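Side-chain contacts in oxygen-independent coproporphyrinogen III oxidase (Escherichia coli, PDB 1OLT), which catalyses the anaerobic, S-adenosyl-L-methionine-dependent oxidative decarboxylation of two propionate groups of coproporphyrinogen III to the vinyl groups of protoporphyrinogen IX in heme biosynthesis: residues Gln39-Ala44 / Cys335-Gln340; Val57-Cys62 / Asp83-Ala88; Val94-Leu99 / Asn355-Gly360; Ser106-Gly111 / Lys128-Asn133. All coordinates share one frame; numbering follows the deposited sequence.

Interaction 1. Residues Gln39-Ala44 / Cys335-Gln340; sequences QAFLQA and CYAQNQ
Just past the place where Phe-41 and Ala-44 settle on Ala-337 and Cys-335, ND2 of Asn-339 is gripped twice, by the carbonyl oxygen of Gly-325 and by OE2 of Glu-92, which ties down that end of strand 335-339. The contact itself is wholly apolar and rests on two small patches about one helical turn apart. In the first, the methyl of Ala-44 sits 3.7 Å from SG of Cys-335. The thiol gets there because SG lies anti to its own carbonyl carbon (chi1 -58°), which places it against that methyl; Cys-335 also touches Phe-36 and Ala-362. In the second, Phe-41 swings its ring out anti to the backbone N (chi1 -176°) and offers an edge, not a face: CD1 lies 4.0 Å from CB of Ala-337, close to the ring plane. The same ring touches Ile-332 on the next strand and Arg-96. Small residues at 44, 335 and 337 let helix and strand come close, with the CA atoms of Ala-44 and Cys-335 6.3 Å apart. Tyr-336 and Gln-338 point to the far side of the sheet, where NE2 of Gln-338 holds the carbonyl oxygen of Ser-327, a residue of an S-adenosylmethionine pocket. This is two-layer alpha/beta packing, helix 38-45 covering one face of the three-stranded antiparallel sheet that carries the S-adenosylmethionine-binding Ile-329.

Interaction 2. Residues Val57-Cys62 / Asp83-Ala88; sequences VHIPFC and DQYLDA. With SF4 (iron/sulfur cluster), chain B.
Tyr-85 reaches from its helix to the backbone of the cluster-bearing strand, and its OH donates a 2.6 Å hydrogen bond to O of His-58 from above the carbonyl plane. The same hydroxyl oxygen is also bonded to N of Val-326, so two backbone groups fix the end of the phenol. With CG anti to its backbone N (chi1 -173°), the tyrosine ring is carried out from the helix into contact with Pro-60 and Phe-61. CD of Pro-60 rests over one face, 3.8 Å from the ring centroid, as a CH-pi contact. Phe-61, its CG anti to the carbonyl carbon (chi1 -56°), brings its edge to the same face in a T-shaped pair with planes at 87°; its CE2 presses to 3.5 Å from CB of Tyr-85. CG of Pro-60 in turn covers the centre of the Phe-61 ring, 3.9 Å above its plane. Ile-59 meets the tyrosine rim, CD1 lying 4.1 Å from CE2 of Tyr-85. Next after Phe-61 in the chain, SG of Cys-62 binds FE1 of the [4Fe-4S] cluster at 2.3 Å. Helix 80-96 thus lies against strand 53-62, which runs between strands 105-112 and 320-324; Leu-126 of helix 120-133 touches Ile-59, and Leu-343 and Tyr-347 of helix 343-353 touch Tyr-85.

Interaction 3. Residues Val94-Leu99 / Asn355-Gly360; sequences VHRAPL and NALWRG
The guanidinium of Arg-96 lies flat on the side-chain amide of Asn-355, the two planes only 5° apart, a stack that joins the end of helix 80-96 to the lead-in of strand 357-362. That strand lies at the edge of a three-stranded antiparallel sheet and opens with a classic beta bulge, in which Trp-358 and Arg-359 both face Gln-338. CB of Asn-355 sits under the middle of the guanidinium, 3.6 Å from CZ of Arg-96, and the amide carbon CG is displaced toward one nitrogen, 3.5 Å from NH2 of Arg-96. The asparagine can lie this way because its CG falls between the backbone N and the carbonyl carbon (chi1 68°), which places it beside the guanidinium, while chi2 turns the amide flat to it. Arg-96 does its part with a bend at chi2 (-64°) that carries the planar group over to the loop leading into the strand. NH1 forms a salt bridge to OE2 of Glu-38, whose side chain also touches Asn-355 and Leu-357; Phe-41, like Glu-38 on helix 38-45, touches the arginine. The charge is probably met largely at Glu-38, with Asn-355 offering a flat surface to lie on. Leu-357 lies at the edge of the guanidinium, near its plane, with CB 4.1 Å from NH2 of Arg-96.

Interaction 4. Residues Ser106-Gly111 / Lys128-Asn133; sequences SQLHWG and KLLREN
A single methyl carries this contact: CD1 of Leu-130 comes down from the helix into the angle between Leu-108 and Trp-110, two residues apart on the strand. CG of Leu-130 stands anti to its carbonyl carbon (chi1 -72°), which carries CD1 to the strand. It lies 3.9 Å from CD2 of Leu-108, with the other methyl of that leucine almost as close. Against Trp-110 it meets the edge of the indole, near the ring plane, 3.6 Å from NE1 and 4.1 Å from CZ2. NE1 has no hydrogen-bond partner in the model, so a buried N-H is covered here by hydrocarbon. Its neighbours hold the indole in place: Phe-164 forms an edge-to-face pair with it, and Leu-126, Met-127 and Ile-144 touch it. Ile-93 of helix 80-96 packs on Leu-130. Farther out, within residues 128-133, ND2 of Asn-133 hydrogen-bonds O of Leu-129 at 2.8 Å, on a carbonyl lone pair and with an N-H...O angle of 159°. On the strand, Gly-111 lines an S-adenosylmethionine pocket. Strand 105-112, helix 120-133 and the parallel strand 140-146 form a beta-alpha-beta crossover, the repeating unit of the TIM-barrel-like radical SAM core.

Overall arrangement
All four contacts are buried; interaction 3 comes nearest the surface, Leu-357 being partly exposed, while every touching residue of interactions 1, 2 and 4 is buried. Interactions 2 and 4 belong to the radical SAM core: their strands pair side by side, with N of Ile-59 2.8 Å from O of Gly-111. Interaction 2 mixes aromatic contacts with a hydrogen bond to a strand whose end carries a cluster ligand, whereas interaction 4 has no hydrogen bond across its segments and leaves an indole N-H buried against a methyl. Interactions 1 and 3 share the three-stranded antiparallel sheet; one is apolar, the other a flat polar stack. Helix 80-96 serves interactions 2 and 3, linking core and sheet.

Interaction 1. Residues Gln39-Ala44 / Cys335-Gln340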
# COMPACT_ATOMS: atom_id res chain seq x y z
N GLN A 39 -5.09 -26.24 6.06
CA GLN A 39 -6.46 -26.38 6.44
C GLN A 39 -7.00 -25.01 6.90
O GLN A 39 -8.15 -24.66 6.65
CB GLN A 39 -6.66 -27.57 7.47
CG GLN A 39 -6.34 -28.99 6.84
CD GLN A 39 -7.15 -29.28 5.56
OE1 GLN A 39 -8.39 -29.28 5.60
NE2 GLN A 39 -6.47 -29.53 4.43
N ALA A 40 -6.17 -24.26 7.63
CA ALA A 40 -6.64 -22.99 8.20
C ALA A 40 -6.99 -22.12 7.05
O ALA A 40 -7.97 -21.40 7.08
CB ALA A 40 -5.55 -22.33 9.06
N PHE A 41 -6.22 -22.24 5.97
CA PHE A 41 -6.48 -21.46 4.80
C PHE A 41 -7.82 -21.84 4.19
O PHE A 41 -8.60 -20.98 3.78
CB PHE A 41 -5.32 -21.63 3.76
CG PHE A 41 -5.46 -20.80 2.59
CD1 PHE A 41 -5.08 -19.49 2.64
CD2 PHE A 41 -5.98 -21.29 1.41
CE1 PHE A 41 -5.18 -18.66 1.51
CE2 PHE A 41 -6.11 -20.47 0.27
CZ PHE A 41 -5.72 -19.17 0.31
N LEU A 42 -8.06 -23.12 4.07
CA LEU A 42 -9.32 -23.57 3.47
C LEU A 42 -10.52 -23.16 4.35
O LEU A 42 -11.53 -22.76 3.82
CB LEU A 42 -9.30 -25.06 3.25
CG LEU A 42 -8.22 -25.49 2.24
CD1 LEU A 42 -8.30 -27.02 2.13
CD2 LEU A 42 -8.41 -24.89 0.89
N GLN A 43 -10.38 -23.24 5.68
CA GLN A 43 -11.44 -22.76 6.58
C GLN A 43 -11.68 -21.27 6.38
O GLN A 43 -12.82 -20.82 6.45
CB GLN A 43 -11.08 -23.00 8.05
CG GLN A 43 -11.18 -24.41 8.49
CD GLN A 43 -10.95 -24.57 10.05
OE1 GLN A 43 -10.89 -23.56 10.78
NE2 GLN A 43 -10.84 -25.83 10.52
N ALA A 44 -10.61 -20.50 6.09
CA ALA A 44 -10.76 -19.06 5.87
C ALA A 44 -11.54 -18.80 4.60
O ALA A 44 -12.42 -17.92 4.54
CB ALA A 44 -9.41 -18.39 5.80
N CYS A 335 -8.47 -14.15 8.42
CA CYS A 335 -7.12 -14.67 8.51
C CYS A 335 -6.19 -13.90 7.59
O CYS A 335 -6.63 -13.29 6.64
CB CYS A 335 -7.02 -16.17 8.13
SG CYS A 335 -8.04 -17.26 9.09
N TYR A 336 -4.92 -13.85 7.94
CA TYR A 336 -3.88 -13.40 7.03
C TYR A 336 -3.00 -14.63 6.70
O TYR A 336 -2.72 -15.44 7.55
CB TYR A 336 -3.03 -12.25 7.60
CG TYR A 336 -3.82 -11.04 8.11
CD1 TYR A 336 -5.06 -10.70 7.57
CD2 TYR A 336 -3.32 -10.23 9.14
CE1 TYR A 336 -5.79 -9.60 8.03
CE2 TYR A 336 -4.05 -9.12 9.62
CZ TYR A 336 -5.29 -8.80 9.05
OH TYR A 336 -6.06 -7.74 9.50
N ALA A 337 -2.56 -14.72 5.45
CA ALA A 337 -1.72 -15.81 4.98
C ALA A 337 -0.74 -15.26 3.97
O ALA A 337 -1.11 -14.49 3.09
CB ALA A 337 -2.62 -16.88 4.34
N GLN A 338 0.49 -15.69 4.04
CA GLN A 338 1.51 -15.18 3.13
C GLN A 338 2.22 -16.31 2.45
O GLN A 338 2.55 -17.32 3.08
CB GLN A 338 2.59 -14.36 3.87
CG GLN A 338 3.49 -13.56 3.00
CD GLN A 338 4.45 -12.61 3.74
OE1 GLN A 338 4.75 -12.83 4.90
NE2 GLN A 338 4.93 -11.56 3.04
N ASN A 339 2.46 -16.11 1.17
CA ASN A 339 3.33 -16.97 0.39
C ASN A 339 4.81 -16.82 0.77
O ASN A 339 5.26 -15.76 1.25
CB ASN A 339 3.18 -16.63 -1.09
CG ASN A 339 1.91 -17.21 -1.72
OD1 ASN A 339 1.26 -18.13 -1.16
ND2 ASN A 339 1.57 -16.68 -2.95
N GLN A 340 5.55 -17.89 0.58
CA GLN A 340 7.03 -17.89 0.56
C GLN A 340 7.56 -16.58 -0.00
O GLN A 340 7.16 -16.15 -1.08
CB GLN A 340 7.54 -19.10 -0.28
CG GLN A 340 7.15 -20.48 0.24
CD GLN A 340 7.79 -20.90 1.54
OE1 GLN A 340 8.73 -20.27 2.03
NE2 GLN A 340 7.24 -21.95 2.15

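Interaction 2. Residues Val57-Cys62 / Asp83-Ala88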
# COMPACT_ATOMS: atom_id res chain seq x y z
N VAL A 57 -1.36 -9.61 -7.34
CA VAL A 57 -0.28 -10.40 -7.89
C VAL A 57 1.07 -9.64 -7.71
O VAL A 57 1.18 -8.45 -8.07
CB VAL A 57 -0.48 -10.71 -9.39
CG1 VAL A 57 0.67 -11.60 -9.86
CG2 VAL A 57 -1.84 -11.36 -9.67
N HIS A 58 2.04 -10.31 -7.09
CA HIS A 58 3.35 -9.75 -6.87
C HIS A 58 4.22 -10.12 -8.10
O HIS A 58 4.28 -11.28 -8.47
CB HIS A 58 4.03 -10.31 -5.66
CG HIS A 58 5.10 -9.41 -5.14
ND1 HIS A 58 4.81 -8.21 -4.52
CD2 HIS A 58 6.46 -9.52 -5.14
CE1 HIS A 58 5.95 -7.64 -4.15
NE2 HIS A 58 6.96 -8.42 -4.51
N ILE A 59 4.81 -9.14 -8.71
CA ILE A 59 5.74 -9.32 -9.80
C ILE A 59 7.09 -8.79 -9.30
O ILE A 59 7.25 -7.57 -9.13
CB ILE A 59 5.31 -8.55 -11.08
CG1 ILE A 59 3.93 -8.90 -11.63
CG2 ILE A 59 6.34 -8.81 -12.21
CD1 ILE A 59 3.74 -10.33 -11.97
N PRO A 60 8.04 -9.66 -8.95
CA PRO A 60 9.17 -9.16 -8.20
C PRO A 60 10.30 -8.50 -8.98
O PRO A 60 11.10 -7.80 -8.36
CB PRO A 60 9.69 -10.41 -7.49
CG PRO A 60 9.39 -11.57 -8.48
CD PRO A 60 8.07 -11.14 -9.07
N PHE A 61 10.35 -8.66 -10.29
CA PHE A 61 11.51 -8.31 -11.04
C PHE A 61 11.64 -6.80 -11.30
O PHE A 61 10.65 -6.13 -11.61
CB PHE A 61 11.54 -9.16 -12.35
CG PHE A 61 11.46 -10.62 -12.12
CD1 PHE A 61 12.47 -11.27 -11.51
CD2 PHE A 61 10.32 -11.31 -12.49
CE1 PHE A 61 12.35 -12.65 -11.25
CE2 PHE A 61 10.22 -12.65 -12.22
CZ PHE A 61 11.23 -13.30 -11.66
N CYS A 62 12.88 -6.32 -11.21
CA CYS A 62 13.23 -4.96 -11.61
C CYS A 62 14.46 -4.98 -12.53
O CYS A 62 15.31 -5.86 -12.44
CB CYS A 62 13.50 -4.09 -10.39
SG CYS A 62 12.17 -4.02 -9.20
N ASP A 83 9.32 -15.27 -17.74
CA ASP A 83 8.56 -16.43 -18.32
C ASP A 83 8.45 -17.59 -17.35
O ASP A 83 7.40 -18.19 -17.23
CB ASP A 83 9.15 -16.92 -19.62
CG ASP A 83 9.07 -15.89 -20.72
OD1 ASP A 83 7.94 -15.33 -21.03
OD2 ASP A 83 10.17 -15.57 -21.28
N GLN A 84 9.56 -17.90 -16.65
CA GLN A 84 9.59 -18.93 -15.63
C GLN A 84 8.62 -18.57 -14.48
O GLN A 84 7.93 -19.41 -14.00
CB GLN A 84 10.98 -19.10 -15.02
CG GLN A 84 12.10 -19.45 -15.99
CD GLN A 84 13.47 -19.53 -15.34
OE1 GLN A 84 13.71 -18.81 -14.36
NE2 GLN A 84 14.36 -20.45 -15.86
N TYR A 85 8.57 -17.30 -14.11
CA TYR A 85 7.73 -16.87 -13.05
C TYR A 85 6.24 -16.99 -13.41
O TYR A 85 5.44 -17.47 -12.60
CB TYR A 85 8.10 -15.43 -12.68
CG TYR A 85 7.38 -14.92 -11.46
CD1 TYR A 85 7.71 -15.41 -10.23
CD2 TYR A 85 6.41 -13.98 -11.55
CE1 TYR A 85 7.06 -14.96 -9.08
CE2 TYR A 85 5.76 -13.48 -10.40
CZ TYR A 85 6.09 -14.01 -9.16
OH TYR A 85 5.49 -13.56 -7.99
N LEU A 86 5.86 -16.59 -14.62
CA LEU A 86 4.52 -16.79 -15.09
C LEU A 86 4.18 -18.26 -15.25
O LEU A 86 3.01 -18.63 -15.04
CB LEU A 86 4.24 -16.06 -16.42
CG LEU A 86 4.16 -14.54 -16.46
CD1 LEU A 86 3.51 -13.96 -17.72
CD2 LEU A 86 3.56 -14.01 -15.34
N ASP A 87 5.17 -19.13 -15.51
CA ASP A 87 4.89 -20.58 -15.49
C ASP A 87 4.42 -20.98 -14.08
O ASP A 87 3.52 -21.79 -13.95
CB ASP A 87 6.09 -21.44 -15.88
CG ASP A 87 6.46 -21.31 -17.32
OD1 ASP A 87 5.63 -20.92 -18.17
OD2 ASP A 87 7.63 -21.62 -17.73
N ALA A 88 5.08 -20.45 -13.06
CA ALA A 88 4.73 -20.76 -11.66
C ALA A 88 3.39 -20.15 -11.24
O ALA A 88 2.61 -20.80 -10.59
CB ALA A 88 5.81 -20.31 -10.74
FE1 SF4 B . 12.46 -1.94 -8.23
FE2 SF4 B . 12.32 -0.79 -5.83
FE3 SF4 B . 10.95 -0.00 -7.85
FE4 SF4 B . 13.29 0.36 -7.76
S1 SF4 B . 11.86 1.36 -6.28
S2 SF4 B . 12.31 -0.23 -9.67
S3 SF4 B . 14.11 -1.42 -6.99
S4 SF4 B . 10.79 -1.89 -6.80

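Interaction 3. Residues Val94-Leu99 / Asn355-Gly360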
# COMPACT_ATOMS: atom_id res chain seq x y z
N VAL A 94 -4.03 -22.06 -11.22
CA VAL A 94 -4.76 -23.27 -11.56
C VAL A 94 -5.18 -24.07 -10.31
O VAL A 94 -6.23 -24.64 -10.28
CB VAL A 94 -3.85 -24.11 -12.57
CG1 VAL A 94 -4.00 -25.49 -12.41
CG2 VAL A 94 -4.15 -23.59 -14.03
N HIS A 95 -4.34 -24.06 -9.28
CA HIS A 95 -4.66 -24.73 -8.04
C HIS A 95 -5.57 -23.92 -7.06
O HIS A 95 -6.38 -24.51 -6.43
CB HIS A 95 -3.37 -25.18 -7.36
CG HIS A 95 -2.65 -26.25 -8.14
ND1 HIS A 95 -2.63 -27.57 -7.75
CD2 HIS A 95 -1.93 -26.20 -9.30
CE1 HIS A 95 -1.93 -28.29 -8.62
NE2 HIS A 95 -1.51 -27.48 -9.58
N ARG A 96 -5.41 -22.60 -6.97
CA ARG A 96 -6.15 -21.77 -6.00
C ARG A 96 -7.48 -21.29 -6.53
O ARG A 96 -8.48 -21.32 -5.80
CB ARG A 96 -5.35 -20.55 -5.57
CG ARG A 96 -4.25 -20.84 -4.60
CD ARG A 96 -4.81 -21.37 -3.32
NE ARG A 96 -3.91 -21.41 -2.18
CZ ARG A 96 -3.83 -22.41 -1.30
NH1 ARG A 96 -4.48 -23.56 -1.48
NH2 ARG A 96 -3.03 -22.31 -0.25
N ALA A 97 -7.53 -20.94 -7.79
CA ALA A 97 -8.74 -20.38 -8.36
C ALA A 97 -10.04 -21.19 -8.25
O ALA A 97 -11.10 -20.57 -8.05
CB ALA A 97 -8.49 -19.95 -9.79
N PRO A 98 -10.04 -22.53 -8.36
CA PRO A 98 -11.28 -23.28 -8.14
C PRO A 98 -11.88 -23.10 -6.75
O PRO A 98 -13.07 -23.26 -6.60
CB PRO A 98 -10.88 -24.76 -8.38
CG PRO A 98 -9.63 -24.68 -9.24
CD PRO A 98 -8.92 -23.41 -8.80
N LEU A 99 -11.07 -22.74 -5.76
CA LEU A 99 -11.57 -22.45 -4.41
C LEU A 99 -12.50 -21.22 -4.40
O LEU A 99 -13.31 -21.06 -3.50
CB LEU A 99 -10.42 -22.23 -3.43
CG LEU A 99 -9.41 -23.36 -3.27
CD1 LEU A 99 -8.35 -22.91 -2.37
CD2 LEU A 99 -10.05 -24.63 -2.75
N ASN A 355 0.68 -24.63 -4.39
CA ASN A 355 0.60 -23.35 -3.69
C ASN A 355 1.92 -23.06 -2.94
O ASN A 355 2.80 -23.93 -2.78
CB ASN A 355 -0.62 -23.37 -2.68
CG ASN A 355 -0.42 -24.30 -1.55
OD1 ASN A 355 -0.94 -25.46 -1.55
ND2 ASN A 355 0.33 -23.88 -0.57
N ALA A 356 2.05 -21.84 -2.46
CA ALA A 356 3.25 -21.43 -1.77
C ALA A 356 2.95 -20.93 -0.37
O ALA A 356 3.73 -20.16 0.19
CB ALA A 356 3.95 -20.34 -2.59
N LEU A 357 1.86 -21.37 0.22
CA LEU A 357 1.50 -20.92 1.58
C LEU A 357 2.63 -21.21 2.54
O LEU A 357 3.05 -22.36 2.69
CB LEU A 357 0.21 -21.58 2.08
CG LEU A 357 -0.19 -21.24 3.53
CD1 LEU A 357 -0.51 -19.85 3.71
CD2 LEU A 357 -1.40 -22.09 3.91
N TRP A 358 3.08 -20.16 3.21
CA TRP A 358 4.23 -20.20 4.11
C TRP A 358 3.83 -20.01 5.57
O TRP A 358 4.14 -20.83 6.44
CB TRP A 358 5.20 -19.11 3.70
CG TRP A 358 6.37 -18.93 4.56
CD1 TRP A 358 7.05 -19.89 5.23
CD2 TRP A 358 7.03 -17.71 4.83
NE1 TRP A 358 8.11 -19.34 5.90
CE2 TRP A 358 8.11 -18.00 5.70
CE3 TRP A 358 6.83 -16.39 4.42
CZ2 TRP A 358 8.96 -17.02 6.19
CZ3 TRP A 358 7.69 -15.41 4.87
CH2 TRP A 358 8.75 -15.72 5.77
N ARG A 359 3.17 -18.90 5.85
CA ARG A 359 2.81 -18.57 7.21
C ARG A 359 1.57 -17.71 7.25
O ARG A 359 1.14 -17.21 6.23
CB ARG A 359 3.96 -17.82 7.88
CG ARG A 359 4.37 -16.60 7.13
CD ARG A 359 5.55 -15.82 7.78
NE ARG A 359 5.75 -14.54 7.18
CZ ARG A 359 6.39 -13.51 7.76
NH1 ARG A 359 6.85 -13.62 8.99
NH2 ARG A 359 6.55 -12.34 7.10
N GLY A 360 0.99 -17.56 8.44
CA GLY A 360 -0.16 -16.69 8.59
C GLY A 360 -0.72 -16.69 9.99
O GLY A 360 -0.09 -17.19 10.92

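Interaction 4. Residues Ser106-Gly111 / Lys128-Asn133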
# COMPACT_ATOMS: atom_id res chain seq x y z
N SER A 106 -13.89 -7.75 -7.84
CA SER A 106 -14.13 -6.33 -7.93
C SER A 106 -12.85 -5.52 -8.08
O SER A 106 -12.87 -4.32 -8.40
CB SER A 106 -14.91 -5.86 -6.68
OG SER A 106 -14.12 -6.10 -5.50
N GLN A 107 -11.72 -6.19 -7.88
CA GLN A 107 -10.42 -5.51 -7.78
C GLN A 107 -9.23 -6.41 -8.15
O GLN A 107 -9.17 -7.54 -7.67
CB GLN A 107 -10.27 -5.10 -6.35
CG GLN A 107 -9.29 -4.03 -6.07
CD GLN A 107 -9.43 -3.48 -4.59
OE1 GLN A 107 -10.02 -2.42 -4.36
NE2 GLN A 107 -8.87 -4.24 -3.62
N LEU A 108 -8.29 -5.89 -8.96
CA LEU A 108 -7.03 -6.57 -9.24
C LEU A 108 -5.95 -5.51 -9.24
O LEU A 108 -6.11 -4.47 -9.88
CB LEU A 108 -7.07 -7.24 -10.62
CG LEU A 108 -5.75 -7.71 -11.23
CD1 LEU A 108 -5.17 -8.79 -10.40
CD2 LEU A 108 -5.98 -8.14 -12.65
N HIS A 109 -4.83 -5.81 -8.58
CA HIS A 109 -3.68 -4.99 -8.62
C HIS A 109 -2.41 -5.84 -8.77
O HIS A 109 -2.28 -6.91 -8.16
CB HIS A 109 -3.55 -4.21 -7.36
CG HIS A 109 -2.37 -3.30 -7.34
ND1 HIS A 109 -2.46 -1.99 -7.67
CD2 HIS A 109 -1.08 -3.52 -7.05
CE1 HIS A 109 -1.27 -1.41 -7.54
NE2 HIS A 109 -0.42 -2.31 -7.14
N TRP A 110 -1.51 -5.34 -9.59
CA TRP A 110 -0.20 -5.90 -9.72
C TRP A 110 0.78 -4.92 -9.06
O TRP A 110 0.86 -3.77 -9.44
CB TRP A 110 0.20 -6.09 -11.18
CG TRP A 110 -0.62 -7.12 -11.98
CD1 TRP A 110 -1.68 -7.87 -11.54
CD2 TRP A 110 -0.45 -7.46 -13.36
NE1 TRP A 110 -2.20 -8.62 -12.55
CE2 TRP A 110 -1.46 -8.41 -13.69
CE3 TRP A 110 0.44 -7.07 -14.36
CZ2 TRP A 110 -1.60 -8.94 -14.97
CZ3 TRP A 110 0.28 -7.62 -15.65
CH2 TRP A 110 -0.69 -8.54 -15.93
N GLY A 111 1.57 -5.45 -8.15
CA GLY A 111 2.56 -4.72 -7.43
C GLY A 111 3.92 -5.41 -7.56
O GLY A 111 4.06 -6.44 -8.25
N LYS A 128 -4.85 -13.01 -19.13
CA LYS A 128 -5.66 -14.08 -19.70
C LYS A 128 -5.83 -15.22 -18.69
O LYS A 128 -6.94 -15.74 -18.52
CB LYS A 128 -5.05 -14.58 -21.04
CG LYS A 128 -5.79 -15.77 -21.70
CD LYS A 128 -5.07 -16.26 -22.99
CE LYS A 128 -5.83 -17.42 -23.65
NZ LYS A 128 -5.86 -17.24 -25.15
N LEU A 129 -4.76 -15.58 -18.00
CA LEU A 129 -4.85 -16.61 -16.94
C LEU A 129 -5.85 -16.18 -15.83
O LEU A 129 -6.63 -16.99 -15.33
CB LEU A 129 -3.51 -16.82 -16.26
CG LEU A 129 -2.51 -17.65 -17.05
CD1 LEU A 129 -1.17 -17.51 -16.40
CD2 LEU A 129 -2.98 -19.08 -17.11
N LEU A 130 -5.80 -14.92 -15.48
CA LEU A 130 -6.62 -14.37 -14.38
C LEU A 130 -8.09 -14.34 -14.84
O LEU A 130 -8.95 -14.79 -14.10
CB LEU A 130 -6.11 -12.97 -13.97
CG LEU A 130 -4.81 -12.99 -13.22
CD1 LEU A 130 -4.18 -11.61 -13.12
CD2 LEU A 130 -4.95 -13.66 -11.82
N ARG A 131 -8.36 -13.80 -16.04
CA ARG A 131 -9.72 -13.65 -16.59
C ARG A 131 -10.39 -14.98 -16.85
O ARG A 131 -11.57 -15.07 -16.73
CB ARG A 131 -9.77 -12.90 -17.96
CG ARG A 131 -9.49 -11.41 -17.80
CD ARG A 131 -9.86 -10.53 -19.01
NE ARG A 131 -9.45 -9.13 -18.74
CZ ARG A 131 -10.16 -8.18 -18.08
NH1 ARG A 131 -11.38 -8.39 -17.54
NH2 ARG A 131 -9.61 -6.97 -17.97
N GLU A 132 -9.62 -15.97 -17.24
CA GLU A 132 -10.20 -17.27 -17.51
C GLU A 132 -10.38 -18.09 -16.28
O GLU A 132 -11.09 -19.05 -16.34
CB GLU A 132 -9.35 -18.05 -18.53
CG GLU A 132 -9.49 -17.40 -19.90
CD GLU A 132 -8.77 -18.16 -21.01
OE1 GLU A 132 -7.88 -18.99 -20.69
OE2 GLU A 132 -9.09 -17.84 -22.18
N ASN A 133 -9.74 -17.75 -15.17
CA ASN A 133 -9.85 -18.56 -13.96
C ASN A 133 -10.64 -17.93 -12.81
O ASN A 133 -10.98 -18.63 -11.87
CB ASN A 133 -8.47 -18.98 -13.48
CG ASN A 133 -7.92 -20.08 -14.34
OD1 ASN A 133 -8.37 -21.17 -14.22
ND2 ASN A 133 -6.98 -19.77 -15.29